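Local coordinates for protein cytochrome P450 reductase (Amycolatopsis methanolica 239, PDB 5OGX) that passes electrons from NADH through FAD and a [2Fe-2S] cluster to the partner cytochrome P450 that O-demethylates lignin-derived aromatics such as guaiacol, at residues R101-T106 with V188-P193. Sequence-based numbering, arbitrary orientation.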
loop_
_atom_site.group_PDB
_atom_site.type_symbol
_atom_site.label_atom_id
_atom_site.label_comp_id
_atom_site.label_asym_id
_atom_site.label_seq_id
_atom_site.Cartn_x
_atom_site.Cartn_y
_atom_site.Cartn_z
ATOM N N ARG A 101 -9.201 11.554 -4.820
ATOM C CA ARG A 101 -9.571 12.454 -5.908
ATOM C C ARG A 101 -8.951 12.018 -7.227
ATOM O O ARG A 101 -8.020 11.210 -7.273
ATOM C CB ARG A 101 -9.196 13.905 -5.586
ATOM C CG ARG A 101 -7.712 14.209 -5.497
ATOM C CD ARG A 101 -7.508 15.706 -5.177
ATOM N NE ARG A 101 -6.097 16.088 -5.203
ATOM C CZ ARG A 101 -5.401 16.310 -6.314
ATOM N NH1 ARG A 101 -5.989 16.200 -7.501
ATOM N NH2 ARG A 101 -4.116 16.643 -6.244
ATOM N N ASP A 102 -9.512 12.554 -8.313
ATOM C CA ASP A 102 -8.995 12.281 -9.650
ATOM C C ASP A 102 -7.786 13.160 -9.929
ATOM O O ASP A 102 -7.818 14.369 -9.681
ATOM C CB ASP A 102 -10.076 12.524 -10.695
ATOM C CG ASP A 102 -11.342 11.757 -10.398
ATOM O OD1 ASP A 102 -11.302 10.514 -10.477
ATOM O OD2 ASP A 102 -12.363 12.397 -10.069
ATOM N N LEU A 103 -6.723 12.555 -10.444
ATOM C CA LEU A 103 -5.460 13.254 -10.634
ATOM C C LEU A 103 -5.291 13.659 -12.088
ATOM O O LEU A 103 -5.718 12.946 -13.001
ATOM C CB LEU A 103 -4.274 12.382 -10.220
ATOM C CG LEU A 103 -4.394 11.727 -8.845
ATOM C CD1 LEU A 103 -3.153 10.891 -8.540
ATOM C CD2 LEU A 103 -4.624 12.797 -7.779
ATOM N N THR A 104 -4.668 14.819 -12.290
ATOM C CA THR A 104 -4.223 15.255 -13.615
ATOM C C THR A 104 -2.727 14.965 -13.661
ATOM O O THR A 104 -1.903 15.801 -13.290
ATOM C CB THR A 104 -4.539 16.730 -13.850
ATOM O OG1 THR A 104 -5.952 16.948 -13.729
ATOM C CG2 THR A 104 -4.095 17.153 -15.237
ATOM N N ALA A 105 -2.377 13.749 -14.084
ATOM C CA ALA A 105 -1.028 13.213 -13.934
ATOM C C ALA A 105 -0.352 13.078 -15.288
ATOM O O ALA A 105 -0.959 12.564 -16.233
ATOM C CB ALA A 105 -1.058 11.848 -13.242
ATOM N N THR A 106 0.910 13.518 -15.372
ATOM C CA THR A 106 1.690 13.472 -16.605
ATOM C C THR A 106 3.017 12.779 -16.338
ATOM O O THR A 106 3.692 13.084 -15.349
ATOM C CB THR A 106 1.939 14.887 -17.167
ATOM O OG1 THR A 106 0.687 15.563 -17.338
ATOM C CG2 THR A 106 2.652 14.811 -18.510
ATOM N N VAL A 188 -1.910 10.149 -17.692
ATOM C CA VAL A 188 -2.232 8.860 -17.089
ATOM C C VAL A 188 -3.462 9.039 -16.216
ATOM O O VAL A 188 -3.499 9.935 -15.366
ATOM C CB VAL A 188 -1.049 8.312 -16.259
ATOM C CG1 VAL A 188 -1.450 7.059 -15.477
ATOM C CG2 VAL A 188 0.154 8.031 -17.165
ATOM N N GLU A 189 -4.470 8.199 -16.426
ATOM C CA GLU A 189 -5.664 8.234 -15.594
ATOM C C GLU A 189 -5.334 7.622 -14.239
ATOM O O GLU A 189 -4.853 6.481 -14.164
ATOM C CB GLU A 189 -6.803 7.477 -16.271
ATOM C CG GLU A 189 -8.122 7.521 -15.515
ATOM C CD GLU A 189 -9.237 6.820 -16.264
ATOM O OE1 GLU A 189 -8.996 6.357 -17.396
ATOM O OE2 GLU A 189 -10.351 6.730 -15.712
ATOM N N ALA A 190 -5.582 8.371 -13.169
ATOM C CA ALA A 190 -5.134 7.945 -11.851
ATOM C C ALA A 190 -6.005 8.598 -10.788
ATOM O O ALA A 190 -6.466 9.729 -10.956
ATOM C CB ALA A 190 -3.662 8.306 -11.623
ATOM N N THR A 191 -6.221 7.872 -9.689
ATOM C CA THR A 191 -6.921 8.412 -8.530
ATOM C C THR A 191 -6.130 8.057 -7.279
ATOM O O THR A 191 -5.445 7.036 -7.221
ATOM C CB THR A 191 -8.336 7.869 -8.400
ATOM O OG1 THR A 191 -8.267 6.442 -8.283
ATOM C CG2 THR A 191 -9.158 8.215 -9.642
ATOM N N GLY A 192 -6.225 8.906 -6.270
ATOM C CA GLY A 192 -5.570 8.625 -5.019
ATOM C C GLY A 192 -5.804 9.752 -4.037
ATOM O O GLY A 192 -6.450 10.754 -4.351
ATOM N N PRO A 193 -5.276 9.607 -2.815
ATOM C CA PRO A 193 -4.581 8.410 -2.337
ATOM C C PRO A 193 -5.551 7.368 -1.810
ATOM O O PRO A 193 -6.701 7.689 -1.476
ATOM C CB PRO A 193 -3.725 8.951 -1.193
ATOM C CG PRO A 193 -4.646 9.992 -0.569
ATOM C CD PRO A 193 -5.441 10.604 -1.744
HETATM O O HOH W 1 -9.497 9.697 -12.670
HETATM O O HOH W 2 -7.406 10.858 -13.769
HETATM O O HOH W 3 -4.585 12.333 -15.395
#
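Leu103 O is gripped by two waters, one of which, 2.7 Å away, also donates to Val188 O and accepts from Ala105 N; the other accepts from Ala190 N. They illustrate how water can take the place of direct strand-to-strand bonds, here at four peptide groups between two adjacent strands of the six-stranded antiparallel beta-barrel that forms the FAD-binding domain of the ferredoxin-reductase family. Direct bonding holds on either side of the water-bridged section. Beyond it Val188 N reaches Ala105 O at 3.0 Å, and before it Leu103 N donates to Ala190 O at 2.9 Å. Arg101 and Gly192 form a hydrogen-bonded pair with both bonds made. Gly192 N lies in the carbonyl plane of Arg101 O, whereas Arg101 N sits 39° above that of Gly192 O.

On the face of Arg101, Leu103, Ala105, Val188 and Ala190, the Leu103 side chain lies over the neighbouring strand, its CD1 meeting Ala190 CB at 4.1 Å; Leu124 and Leu128 add to this apolar layer. Leu103 CD2 rests 3.6 Å above the guanidinium plane of Arg101, toward the rim of the group, whose NH2 bonds to Pro127 O. On the other face Asp102 and Thr191 run side by side. Asp102 OD1 is salt-bridged to Arg28 NH2, and a Thr191 chi1 of 59° turns the CG2 methyl to the side of Asp102, 3.3 Å from that same OD1.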